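Local atomic coordinates of 1-pyrroline-5-carboxylate dehydrogenase (Thermus thermophilus, PDB entry 1UZB), a protein that probably oxidises 1-pyrroline-5-carboxylate, by way of the glutamate semialdehyde in equilibrium with it, to glutamate in proline breakdown. Residues 75-78 with 79-83; 212-215 with 216-220; 333-336 with 337-341; 372-375 with 376-380; 454-457 with 458-461. All blocks are in the same frame, centred on the assembly; numbering follows the deposited sequence. Where two conformers were deposited one is given.

Contact 1 (75-78 with 79-83); sequences EAEA and ALEAA
Glu-77 and Glu-81 stand one turn apart on the α-helix 73-90 of this aldehyde dehydrogenase fold, and their carboxylates meet above an alanine-rich backbone. Four successive i to i+4 hydrogen bonds build that backbone. Ala-79 N donates to Glu-75 O at 2.9 Å, and Leu-80 N, Glu-81 N and Ala-82 N reach back in the same way to the carbonyls of Ala-76, Glu-77 and Ala-78.

Close van der Waals approaches of side-chain carbons to carbonyl oxygens fill in the turns. The CB of Ala-79 lies 3.4 Å from Glu-75 O, and CG of Glu-81 comes to 3.3 Å from Glu-77 O. On the buried side of the helix, Ala-79 and Leu-80 both pack on Ile-205 of strand 203-207, which fixes the helix against the parallel part of a mixed sheet.

The polar contact is between the two carboxylates. Glu-77 OE2 and Glu-81 OE2 are 3.7 Å apart, with their carboxylate planes turned by 28°. The chain of Glu-77 bends at chi2 (59°), leaving its OE1 to accept hydrogen bonds from Tyr-246 and His-250 while OE2 faces Glu-81. The two like charges share a pair of waters, each donating to both OE2 atoms, which probably eases their repulsion. Water 2 lies 2.7 Å from Glu-81 OE2, and water 1 donates at 2.6 Å to Glu-77 OE2 but only weakly to Glu-81 OE2.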
loop_
_atom_site.group_PDB
_atom_site.type_symbol
_atom_site.label_atom_id
_atom_site.label_comp_id
_atom_site.label_asym_id
_atom_site.label_seq_id
_atom_site.Cartn_x
_atom_site.Cartn_y
_atom_site.Cartn_z
ATOM N N GLU A 75 29.404 -34.035 -25.219
ATOM C CA GLU A 75 29.265 -33.500 -23.870
ATOM C C GLU A 75 28.132 -32.478 -23.798
ATOM O O GLU A 75 27.443 -32.379 -22.782
ATOM C CB GLU A 75 30.584 -32.872 -23.404
ATOM C CG GLU A 75 31.705 -33.884 -23.170
ATOM C CD GLU A 75 32.352 -34.373 -24.459
ATOM O OE1 GLU A 75 33.070 -35.396 -24.410
ATOM O OE2 GLU A 75 32.157 -33.734 -25.514
ATOM N N ALA A 76 27.934 -31.729 -24.878
ATOM C CA ALA A 76 26.867 -30.733 -24.928
ATOM C C ALA A 76 25.516 -31.437 -24.896
ATOM O O ALA A 76 24.595 -30.999 -24.210
ATOM C CB ALA A 76 26.994 -29.887 -26.192
ATOM N N GLU A 77 25.401 -32.536 -25.635
ATOM C CA GLU A 77 24.154 -33.291 -25.670
ATOM C C GLU A 77 23.872 -33.885 -24.292
ATOM O O GLU A 77 22.731 -33.894 -23.831
ATOM C CB GLU A 77 24.238 -34.407 -26.714
ATOM C CG GLU A 77 22.923 -35.132 -26.988
ATOM C CD GLU A 77 21.826 -34.205 -27.481
ATOM O OE1 GLU A 77 22.126 -33.294 -28.279
ATOM O OE2 GLU A 77 20.657 -34.396 -27.080
ATOM N N ALA A 78 24.918 -34.378 -23.636
ATOM C CA ALA A 78 24.774 -34.960 -22.305
ATOM C C ALA A 78 24.311 -33.899 -21.313
ATOM O O ALA A 78 23.470 -34.159 -20.457
ATOM C CB ALA A 78 26.097 -35.559 -21.846
ATOM N N ALA A 79 24.874 -32.703 -21.432
ATOM C CA ALA A 79 24.508 -31.608 -20.547
ATOM C C ALA A 79 23.060 -31.196 -20.791
ATOM O O ALA A 79 22.326 -30.904 -19.849
ATOM C CB ALA A 79 25.438 -30.424 -20.769
ATOM N N LEU A 80 22.647 -31.183 -22.054
ATOM C CA LEU A 80 21.279 -30.800 -22.380
ATOM C C LEU A 80 20.300 -31.828 -21.822
ATOM O O LEU A 80 19.241 -31.470 -21.310
ATOM C CB LEU A 80 21.111 -30.659 -23.896
ATOM C CG LEU A 80 19.793 -30.072 -24.413
ATOM C CD1 LEU A 80 19.502 -28.743 -23.730
ATOM C CD2 LEU A 80 19.887 -29.890 -25.923
ATOM N N GLU A 81 20.653 -33.106 -21.913
ATOM C CA GLU A 81 19.789 -34.153 -21.382
ATOM C C GLU A 81 19.660 -33.992 -19.869
ATOM O O GLU A 81 18.566 -34.100 -19.312
ATOM C CB GLU A 81 20.356 -35.538 -21.708
ATOM C CG GLU A 81 20.197 -35.955 -23.160
ATOM C CD GLU A 81 18.746 -36.173 -23.542
ATOM O OE1 GLU A 81 18.079 -37.004 -22.888
ATOM O OE2 GLU A 81 18.271 -35.519 -24.494
ATOM N N ALA A 82 20.783 -33.731 -19.205
ATOM C CA ALA A 82 20.779 -33.554 -17.759
ATOM C C ALA A 82 19.970 -32.325 -17.357
ATOM O O ALA A 82 19.240 -32.351 -16.365
ATOM C CB ALA A 82 22.207 -33.429 -17.240
ATOM N N ALA A 83 20.098 -31.255 -18.134
ATOM C CA ALA A 83 19.388 -30.013 -17.854
ATOM C C ALA A 83 17.875 -30.173 -17.968
ATOM O O ALA A 83 17.126 -29.620 -17.159
ATOM C CB ALA A 83 19.876 -28.916 -18.790
HETATM O O HOH W 1 19.981 -36.876 -26.450
HETATM O O HOH W 2 18.168 -33.267 -25.955
#

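Contact 2 (212-215 with 216-220); sequences AVVV and GAKVF
Lys-218 rises beside Val-214 in the first turns of helix 213-226, the connecting helix of a beta-alpha-beta unit between strands 203-207 and 233-235. Its CG is anti to its own carbonyl carbon (chi1 -68°), which brings CG to 3.6 Å from Val-214 O. From there the chain runs fully extended past Val-214, whose CG1 is 4.3 Å from Lys-218 CE. The ammonium group is thereby carried away from the helix to Thr-119 and to a salt bridge with Glu-33.

The valines differ in how they are turned. Val-215 holds CG1 in the crowded position between its backbone N and carbonyl carbon (chi1 75°), and this methyl lies 3.1 Å from Gly-216 N. The same side chain packs on Pro-186, Val-187 and Thr-119. Val-219 instead places CG2 beside its backbone N, 3.4 Å from Val-215 O, and leans on Phe-190 and Thr-191 of helix 188-199.

At the helix start, Ala-212 holds the N-cap position with only a methyl group to offer. The carboxylate of Glu-123, from helix 113-124, accepts from the backbone N-H groups of Val-214 and Val-215. Gly-216 N gives only a weak bond to Ala-212 O, at 3.3 Å, whereas Val-219 N reaches Val-215 O at 3.0 Å. One turn further on, the ring of Phe-220 meets Gly-216 O at its edge, in the ring plane.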
loop_
_atom_site.group_PDB
_atom_site.type_symbol
_atom_site.label_atom_id
_atom_site.label_comp_id
_atom_site.label_asym_id
_atom_site.label_seq_id
_atom_site.Cartn_x
_atom_site.Cartn_y
_atom_site.Cartn_z
ATOM N N ALA A 212 38.774 -17.221 -19.992
ATOM C CA ALA A 212 38.427 -17.199 -18.578
ATOM C C ALA A 212 37.790 -18.488 -18.070
ATOM O O ALA A 212 36.920 -18.458 -17.198
ATOM C CB ALA A 212 37.497 -16.015 -18.309
ATOM N N VAL A 213 38.238 -19.622 -18.593
ATOM C CA VAL A 213 37.684 -20.909 -18.182
ATOM C C VAL A 213 38.013 -21.312 -16.738
ATOM O O VAL A 213 37.225 -22.000 -16.090
ATOM C CB VAL A 213 38.151 -22.046 -19.123
ATOM C CG1 VAL A 213 37.600 -21.817 -20.518
ATOM C CG2 VAL A 213 39.672 -22.116 -19.153
ATOM N N VAL A 214 39.164 -20.888 -16.224
ATOM C CA VAL A 214 39.526 -21.262 -14.861
ATOM C C VAL A 214 38.637 -20.611 -13.812
ATOM O O VAL A 214 38.147 -21.283 -12.905
ATOM C CB VAL A 214 41.000 -20.922 -14.543
ATOM C CG1 VAL A 214 41.296 -21.196 -13.073
ATOM C CG2 VAL A 214 41.921 -21.759 -15.419
ATOM N N VAL A 215 38.421 -19.306 -13.923
ATOM C CA VAL A 215 37.577 -18.648 -12.938
ATOM C C VAL A 215 36.128 -19.131 -13.057
ATOM O O VAL A 215 35.391 -19.151 -12.069
ATOM C CB VAL A 215 37.654 -17.109 -13.054
ATOM C CG1 VAL A 215 36.873 -16.622 -14.262
ATOM C CG2 VAL A 215 37.148 -16.480 -11.767
ATOM N N GLY A 216 35.724 -19.530 -14.260
ATOM C CA GLY A 216 34.381 -20.046 -14.447
ATOM C C GLY A 216 34.241 -21.359 -13.691
ATOM O O GLY A 216 33.199 -21.649 -13.096
ATOM N N ALA A 217 35.300 -22.160 -13.713
ATOM C CA ALA A 217 35.293 -23.430 -13.003
ATOM C C ALA A 217 35.176 -23.180 -11.500
ATOM O O ALA A 217 34.463 -23.896 -10.803
ATOM C CB ALA A 217 36.561 -24.215 -13.309
ATOM N N LYS A 218 35.871 -22.159 -11.002
ATOM C CA LYS A 218 35.812 -21.845 -9.580
ATOM C C LYS A 218 34.413 -21.395 -9.179
ATOM O O LYS A 218 33.969 -21.660 -8.060
ATOM C CB LYS A 218 36.854 -20.784 -9.213
ATOM C CG LYS A 218 38.281 -21.292 -9.325
ATOM C CD LYS A 218 39.282 -20.304 -8.749
ATOM C CE LYS A 218 40.692 -20.869 -8.788
ATOM N NZ LYS A 218 41.647 -20.002 -8.052
ATOM N N VAL A 219 33.710 -20.716 -10.082
ATOM C CA VAL A 219 32.347 -20.305 -9.777
ATOM C C VAL A 219 31.500 -21.578 -9.672
ATOM O O VAL A 219 30.631 -21.680 -8.808
ATOM C CB VAL A 219 31.784 -19.360 -10.869
ATOM C CG1 VAL A 219 30.284 -19.162 -10.675
ATOM C CG2 VAL A 219 32.504 -18.012 -10.799
ATOM N N PHE A 220 31.762 -22.562 -10.531
ATOM C CA PHE A 220 31.001 -23.802 -10.454
ATOM C C PHE A 220 31.308 -24.604 -9.198
ATOM O O PHE A 220 30.459 -25.358 -8.721
ATOM C CB PHE A 220 31.175 -24.653 -11.713
ATOM C CG PHE A 220 30.076 -24.442 -12.709
ATOM C CD1 PHE A 220 30.045 -23.294 -13.493
ATOM C CD2 PHE A 220 29.008 -25.331 -12.782
ATOM C CE1 PHE A 220 28.967 -23.028 -14.328
ATOM C CE2 PHE A 220 27.921 -25.075 -13.615
ATOM C CZ PHE A 220 27.899 -23.919 -14.390
#

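Contact 3 (333-336 with 337-341)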
loop_
_atom_site.group_PDB
_atom_site.type_symbol
_atom_site.label_atom_id
_atom_site.label_comp_id
_atom_site.label_asym_id
_atom_site.label_seq_id
_atom_site.Cartn_x
_atom_site.Cartn_y
_atom_site.Cartn_z
ATOM N N GLY A 333 34.478 25.247 -26.769
ATOM C CA GLY A 333 35.013 25.856 -25.560
ATOM C C GLY A 333 35.669 24.903 -24.572
ATOM O O GLY A 333 36.480 25.315 -23.741
ATOM N N ALA A 334 35.327 23.623 -24.656
ATOM C CA ALA A 334 35.887 22.627 -23.747
ATOM C C ALA A 334 37.060 21.850 -24.336
ATOM O O ALA A 334 37.800 21.191 -23.605
ATOM C CB ALA A 334 34.794 21.651 -23.327
ATOM N N TYR A 335 37.244 21.942 -25.650
ATOM C CA TYR A 335 38.297 21.189 -26.325
ATOM C C TYR A 335 39.701 21.271 -25.738
ATOM O O TYR A 335 40.233 20.273 -25.254
ATOM C CB TYR A 335 38.358 21.568 -27.805
ATOM C CG TYR A 335 39.356 20.735 -28.580
ATOM C CD1 TYR A 335 39.109 19.390 -28.860
ATOM C CD2 TYR A 335 40.568 21.283 -28.995
ATOM C CE1 TYR A 335 40.047 18.610 -29.535
ATOM C CE2 TYR A 335 41.511 20.514 -29.667
ATOM C CZ TYR A 335 41.245 19.181 -29.933
ATOM O OH TYR A 335 42.185 18.423 -30.591
ATOM N N GLU A 336 40.312 22.448 -25.789
ATOM C CA GLU A 336 41.668 22.603 -25.277
ATOM C C GLU A 336 41.791 22.305 -23.782
ATOM O O GLU A 336 42.636 21.511 -23.370
ATOM C CB GLU A 336 42.187 24.013 -25.581
ATOM C CG GLU A 336 43.671 24.222 -25.314
ATOM C CD GLU A 336 44.020 24.209 -23.840
ATOM O OE1 GLU A 336 43.427 25.006 -23.080
ATOM O OE2 GLU A 336 44.891 23.407 -23.439
ATOM N N PRO A 337 40.944 22.927 -22.948
ATOM C CA PRO A 337 41.033 22.670 -21.506
ATOM C C PRO A 337 40.897 21.206 -21.092
ATOM O O PRO A 337 41.669 20.711 -20.269
ATOM C CB PRO A 337 39.909 23.542 -20.932
ATOM C CG PRO A 337 39.790 24.644 -21.919
ATOM C CD PRO A 337 39.877 23.903 -23.223
ATOM N N VAL A 338 39.920 20.511 -21.659
ATOM C CA VAL A 338 39.708 19.119 -21.299
ATOM C C VAL A 338 40.751 18.184 -21.898
ATOM O O VAL A 338 41.260 17.302 -21.209
ATOM C CB VAL A 338 38.293 18.648 -21.703
ATOM C CG1 VAL A 338 38.104 17.181 -21.340
ATOM C CG2 VAL A 338 37.251 19.498 -20.987
ATOM N N LEU A 339 41.086 18.378 -23.169
ATOM C CA LEU A 339 42.069 17.509 -23.799
ATOM C C LEU A 339 43.427 17.620 -23.119
ATOM O O LEU A 339 44.098 16.617 -22.901
ATOM C CB LEU A 339 42.196 17.825 -25.291
ATOM C CG LEU A 339 43.158 16.920 -26.069
ATOM C CD1 LEU A 339 42.796 15.452 -25.851
ATOM C CD2 LEU A 339 43.095 17.270 -27.549
ATOM N N GLU A 340 43.830 18.835 -22.765
ATOM C CA GLU A 340 45.115 19.006 -22.107
ATOM C C GLU A 340 45.128 18.259 -20.773
ATOM O O GLU A 340 46.116 17.617 -20.426
ATOM C CB GLU A 340 45.417 20.497 -21.898
ATOM C CG GLU A 340 44.482 21.220 -20.944
ATOM C CD GLU A 340 45.123 21.499 -19.598
ATOM O OE1 GLU A 340 45.582 20.540 -18.942
ATOM O OE2 GLU A 340 45.167 22.681 -19.195
ATOM N N ARG A 341 44.024 18.331 -20.035
ATOM C CA ARG A 341 43.928 17.650 -18.746
ATOM C C ARG A 341 43.890 16.131 -18.899
ATOM O O ARG A 341 44.494 15.404 -18.110
ATOM C CB ARG A 341 42.689 18.133 -17.989
ATOM C CG ARG A 341 42.826 19.550 -17.436
ATOM C CD ARG A 341 41.516 20.047 -16.849
ATOM N NE ARG A 341 41.665 21.314 -16.133
ATOM C CZ ARG A 341 41.899 22.487 -16.710
ATOM N NH1 ARG A 341 42.018 23.576 -15.964
ATOM N NH2 ARG A 341 42.006 22.580 -18.027
HETATM O O HOH W 3 43.588 24.793 -19.907
#
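Tyr-335 and Leu-339, one turn apart, run alongside each other. From CB, the tyrosine chain leaves with CG anti to the backbone N (chi1 -175°), which stands the ring up beside the leucine. CE1 comes within 3.9 Å of Leu-339 CD2, CE2 lies slightly farther from it, CZ is at 3.6 Å, and the OH tip is 3.4 Å from that methyl while hydrogen-bonding Thr-405. The ring also rests on Leu-330, Val-425 and Arg-427. A serine in place of Tyr-335 would probably leave Leu-339 CD2 without its neighbour and Thr-405 without its hydroxyl partner.

These residues belong to helix 332-346, which packs on strands 325-331 and 422-428 of the seven-stranded sheet. The helix is kinked at Pro-337, whose nitrogen has no hydrogen for the preceding turn. Bonding resumes after it, with Val-338 N 3.0 Å from Ala-334 O.

The outer side is charged, with two glutamates and Arg-341. OE2 of Glu-336 meets CB of Glu-340 at 3.3 Å. Water 3 donates to Glu-336 OE1 and, at 2.7 Å, to Glu-340 OE2, and accepts weakly from Arg-341 NH2. That NH2 donates to Pro-337 O at 2.9 Å, the oxygen in the guanidinium plane and the nitrogen above the carbonyl plane. Its pairing with Glu-340 OE2, at 3.4 Å, is purely electrostatic, the carboxylate oxygen lying far from the guanidinium plane. Arg-341 NE makes a salt bridge to Asp-304.

Contact 4 (372-375 with 376-380); sequences VLSY and IEIGK
Ile-376 packs against both Val-372 and Leu-373 in the last turns of helix 366-379, an α-helix lying on the seven-stranded mixed sheet. On this tight side, CD1 of Ile-376 is 4.2 Å from Val-372 CG1 and equally far from Leu-373 CD2. Its CG1 lies beside the backbone N (chi1 -73°), which swings it back over the preceding turn to 3.3 Å from Val-372 O. The same isoleucine presses on Thr-402, Phe-404 and Val-422, joining the helix to strands 402-405 and 422-428.

Tyr-375 and Ile-378 run alongside each other on another flank, with 4.1 Å between CD1 of the tyrosine and CD1 of the isoleucine. There the phenol OH hydrogen-bonds Glu-416, and Ile-378 touches Arg-412.

The looser, solvent-facing side carries exposed charge. Water 4 donates both to Leu-373 O and to Glu-377 OE2, so that the carbonyl, already bonded by Glu-377 N at 3.1 Å, takes a second donor. Glu-377 bends at chi2, and its OE2 also receives Lys-380 NZ. This salt bridge is 3.0 Å long from NZ to OE2, and the lysine nitrogen approaches on the syn side, 17° out of the carboxylate plane.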
loop_
_atom_site.group_PDB
_atom_site.type_symbol
_atom_site.label_atom_id
_atom_site.label_comp_id
_atom_site.label_asym_id
_atom_site.label_seq_id
_atom_site.Cartn_x
_atom_site.Cartn_y
_atom_site.Cartn_z
ATOM N N VAL A 372 43.772 -4.641 -31.458
ATOM C CA VAL A 372 43.887 -3.274 -30.969
ATOM C C VAL A 372 44.987 -2.530 -31.723
ATOM O O VAL A 372 44.806 -1.383 -32.131
ATOM C CB VAL A 372 44.174 -3.253 -29.452
ATOM C CG1 VAL A 372 44.400 -1.822 -28.979
ATOM C CG2 VAL A 372 43.003 -3.877 -28.705
ATOM N N LEU A 373 46.121 -3.190 -31.924
ATOM C CA LEU A 373 47.227 -2.573 -32.642
ATOM C C LEU A 373 46.836 -2.302 -34.093
ATOM O O LEU A 373 47.285 -1.322 -34.685
ATOM C CB LEU A 373 48.467 -3.469 -32.588
ATOM C CG LEU A 373 49.078 -3.669 -31.196
ATOM C CD1 LEU A 373 50.222 -4.676 -31.267
ATOM C CD2 LEU A 373 49.565 -2.332 -30.652
ATOM N N SER A 374 45.997 -3.165 -34.660
ATOM C CA SER A 374 45.550 -2.976 -36.036
ATOM C C SER A 374 44.684 -1.722 -36.116
ATOM O O SER A 374 44.804 -0.921 -37.048
ATOM C CB SER A 374 44.751 -4.188 -36.517
ATOM O OG SER A 374 44.332 -4.000 -37.859
ATOM N N TYR A 375 43.802 -1.555 -35.134
ATOM C CA TYR A 375 42.939 -0.384 -35.099
ATOM C C TYR A 375 43.760 0.884 -34.897
ATOM O O TYR A 375 43.392 1.951 -35.386
ATOM C CB TYR A 375 41.887 -0.522 -33.994
ATOM C CG TYR A 375 40.594 -1.137 -34.479
ATOM C CD1 TYR A 375 39.827 -0.503 -35.456
ATOM C CD2 TYR A 375 40.135 -2.348 -33.966
ATOM C CE1 TYR A 375 38.634 -1.058 -35.912
ATOM C CE2 TYR A 375 38.940 -2.917 -34.417
ATOM C CZ TYR A 375 38.195 -2.264 -35.387
ATOM O OH TYR A 375 37.003 -2.801 -35.819
ATOM N N ILE A 376 44.876 0.771 -34.182
ATOM C CA ILE A 376 45.731 1.928 -33.967
ATOM C C ILE A 376 46.347 2.353 -35.305
ATOM O O ILE A 376 46.458 3.545 -35.595
ATOM C CB ILE A 376 46.829 1.618 -32.914
ATOM C CG1 ILE A 376 46.186 1.565 -31.521
ATOM C CG2 ILE A 376 47.933 2.668 -32.964
ATOM C CD1 ILE A 376 47.108 1.082 -30.413
ATOM N N GLU A 377 46.728 1.380 -36.128
ATOM C CA GLU A 377 47.303 1.690 -37.437
ATOM C C GLU A 377 46.252 2.355 -38.323
ATOM O O GLU A 377 46.556 3.275 -39.086
ATOM C CB GLU A 377 47.835 0.418 -38.102
ATOM C CG GLU A 377 49.105 -0.099 -37.454
ATOM C CD GLU A 377 50.162 0.981 -37.345
ATOM O OE1 GLU A 377 50.591 1.501 -38.397
ATOM O OE2 GLU A 377 50.560 1.316 -36.211
ATOM N N ILE A 378 45.015 1.887 -38.218
ATOM C CA ILE A 378 43.919 2.459 -38.987
ATOM C C ILE A 378 43.681 3.893 -38.519
ATOM O O ILE A 378 43.525 4.807 -39.329
ATOM C CB ILE A 378 42.620 1.638 -38.795
ATOM C CG1 ILE A 378 42.781 0.263 -39.450
ATOM C CG2 ILE A 378 41.428 2.396 -39.374
ATOM C CD1 ILE A 378 41.680 -0.717 -39.104
ATOM N N GLY A 379 43.667 4.081 -37.203
ATOM C CA GLY A 379 43.443 5.399 -36.637
ATOM C C GLY A 379 44.473 6.435 -37.052
ATOM O O GLY A 379 44.152 7.615 -37.175
ATOM N N LYS A 380 45.712 6.002 -37.263
ATOM C CA LYS A 380 46.774 6.921 -37.664
ATOM C C LYS A 380 46.483 7.603 -38.996
ATOM O O LYS A 380 47.005 8.682 -39.273
ATOM C CB LYS A 380 48.114 6.185 -37.747
ATOM C CG LYS A 380 48.697 5.810 -36.393
ATOM C CD LYS A 380 49.992 5.032 -36.560
ATOM C CE LYS A 380 50.630 4.702 -35.222
ATOM N NZ LYS A 380 51.861 3.888 -35.409
HETATM O O HOH W 4 49.924 -0.294 -34.215
#

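Contact 5 (454-457 with 458-461)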
loop_
_atom_site.group_PDB
_atom_site.type_symbol
_atom_site.label_atom_id
_atom_site.label_comp_id
_atom_site.label_asym_id
_atom_site.label_seq_id
_atom_site.Cartn_x
_atom_site.Cartn_y
_atom_site.Cartn_z
ATOM N N ARG A 454 21.912 22.875 -16.392
ATOM C CA ARG A 454 20.758 22.005 -16.191
ATOM C C ARG A 454 20.042 21.665 -17.486
ATOM O O ARG A 454 19.649 20.518 -17.710
ATOM C CB ARG A 454 19.751 22.653 -15.235
ATOM C CG ARG A 454 20.318 23.111 -13.900
ATOM C CD ARG A 454 21.142 22.031 -13.211
ATOM N NE ARG A 454 20.411 20.781 -13.018
ATOM C CZ ARG A 454 20.959 19.669 -12.539
ATOM N NH1 ARG A 454 20.224 18.577 -12.399
ATOM N NH2 ARG A 454 22.238 19.653 -12.192
ATOM N N GLU A 455 19.861 22.667 -18.338
ATOM C CA GLU A 455 19.161 22.460 -19.594
ATOM C C GLU A 455 19.869 21.447 -20.489
ATOM O O GLU A 455 19.222 20.687 -21.203
ATOM C CB GLU A 455 18.983 23.795 -20.323
ATOM C CG GLU A 455 18.042 24.773 -19.609
ATOM C CD GLU A 455 18.705 25.573 -18.492
ATOM O OE1 GLU A 455 19.900 25.354 -18.190
ATOM O OE2 GLU A 455 18.017 26.443 -17.913
ATOM N N HIS A 456 21.197 21.427 -20.448
ATOM C CA HIS A 456 21.935 20.469 -21.263
ATOM C C HIS A 456 21.776 19.058 -20.714
ATOM O O HIS A 456 21.569 18.113 -21.474
ATOM C CB HIS A 456 23.414 20.851 -21.327
ATOM C CG HIS A 456 23.688 22.028 -22.208
ATOM N ND1 HIS A 456 24.958 22.512 -22.431
ATOM C CD2 HIS A 456 22.854 22.807 -22.936
ATOM C CE1 HIS A 456 24.894 23.539 -23.261
ATOM N NE2 HIS A 456 23.628 23.738 -23.582
ATOM N N LEU A 457 21.859 18.919 -19.393
ATOM C CA LEU A 457 21.707 17.613 -18.771
ATOM C C LEU A 457 20.316 17.047 -19.028
ATOM O O LEU A 457 20.179 15.896 -19.434
ATOM C CB LEU A 457 21.962 17.699 -17.262
ATOM C CG LEU A 457 23.371 18.108 -16.812
ATOM C CD1 LEU A 457 23.434 18.065 -15.294
ATOM C CD2 LEU A 457 24.420 17.168 -17.407
ATOM N N GLU A 458 19.281 17.854 -18.810
ATOM C CA GLU A 458 17.926 17.364 -19.014
ATOM C C GLU A 458 17.645 17.093 -20.491
ATOM O O GLU A 458 16.852 16.219 -20.830
ATOM C CB GLU A 458 16.915 18.343 -18.410
ATOM C CG GLU A 458 17.107 18.545 -16.902
ATOM C CD GLU A 458 17.024 17.254 -16.092
ATOM O OE1 GLU A 458 17.337 17.291 -14.881
ATOM O OE2 GLU A 458 16.645 16.205 -16.654
ATOM N N TRP A 459 18.308 17.841 -21.366
ATOM C CA TRP A 459 18.169 17.648 -22.806
ATOM C C TRP A 459 18.743 16.258 -23.126
ATOM O O TRP A 459 18.132 15.463 -23.837
ATOM C CB TRP A 459 18.957 18.749 -23.525
ATOM C CG TRP A 459 18.891 18.758 -25.020
ATOM C CD1 TRP A 459 18.191 17.911 -25.825
ATOM C CD2 TRP A 459 19.569 19.673 -25.888
ATOM N NE1 TRP A 459 18.390 18.242 -27.148
ATOM C CE2 TRP A 459 19.232 19.320 -27.213
ATOM C CE3 TRP A 459 20.429 20.758 -25.674
ATOM C CZ2 TRP A 459 19.725 20.017 -28.324
ATOM C CZ3 TRP A 459 20.922 21.452 -26.778
ATOM C CH2 TRP A 459 20.566 21.076 -28.086
ATOM N N ALA A 460 19.919 15.969 -22.582
ATOM C CA ALA A 460 20.559 14.675 -22.791
ATOM C C ALA A 460 19.725 13.533 -22.202
ATOM O O ALA A 460 19.687 12.439 -22.758
ATOM C CB ALA A 460 21.940 14.679 -22.167
ATOM N N ARG A 461 19.068 13.783 -21.072
ATOM C CA ARG A 461 18.237 12.763 -20.441
ATOM C C ARG A 461 17.159 12.309 -21.418
ATOM O O ARG A 461 16.776 11.141 -21.436
ATOM C CB ARG A 461 17.587 13.320 -19.167
ATOM C CG ARG A 461 16.680 12.333 -18.426
ATOM C CD ARG A 461 16.098 12.967 -17.163
ATOM N NE ARG A 461 17.163 13.398 -16.263
ATOM C CZ ARG A 461 17.698 12.638 -15.312
ATOM N NH1 ARG A 461 17.257 11.402 -15.108
ATOM N NH2 ARG A 461 18.710 13.100 -14.593
HETATM O O HOH W 5 17.709 19.677 -13.416
#
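Arg-454 sets its CG beside the backbone N (chi1 -53°) and bends again at chi2 and chi3, curling its guanidinium round to run alongside Glu-458, which is itself bent at chi2 (-57°). The two charged groups stop short of a salt bridge, with NH1 of Arg-454 4.0 Å from Glu-458 OE1 and their planes 59° apart. Water 5 spans the gap, accepting from Arg-454 NH1 at 2.9 Å and donating to Glu-458 OE1 at 2.8 Å. Over one face of the guanidinium sits Leu-457 CD1, offset toward the rim.

The other carboxylate oxygen is used along the helix. Glu-458 OE2 receives Arg-461 NE at 2.9 Å, on the syn side, in a bent bond that completes a salt bridge. OE1 pairs as well with Arg-100 of the second subunit, while Arg-454 and Arg-461 reach Glu-514 and Glu-168 of the third. With an alanine in place of Glu-458, Arg-461 and Arg-100 of the second subunit would probably confront each other without the carboxylate between them, and water 5 would lose its acceptor.

On another side, His-456 brings CD2 to the edge of the Trp-459 ring, 4.2 Å from CE3. The imidazole ND1 hydrogen-bonds Asp-298, and Phe-431 stacks on the imidazole.

Helix 454-463 is the connecting helix of a beta-alpha-beta unit, between strands 446-450 and 468-471. Leu-457 and Ala-460 face Val-449 and Phe-471 of these strands, and Trp-459 lies against helix 431-439.

From the N terminus, the five contacts follow one another in series, each within a single helix and between adjoining segments; none closes a long loop, and none nests in or crosses another. Contact 1 and contact 2, with centres about 19 Å apart, lie on helices that flank the mixed sheet containing strand 203-207. The chain then passes to the seven-stranded sheet, where 333-341 and 372-380 sit on successive helices, about 24 Å between centres, that both pack on strand 422-428. Contact 5 completes the series about 21 Å from contact 3, centre to centre, beside strands 446-450 and 468-471, and, unlike the other four, it also touches neighbouring subunits.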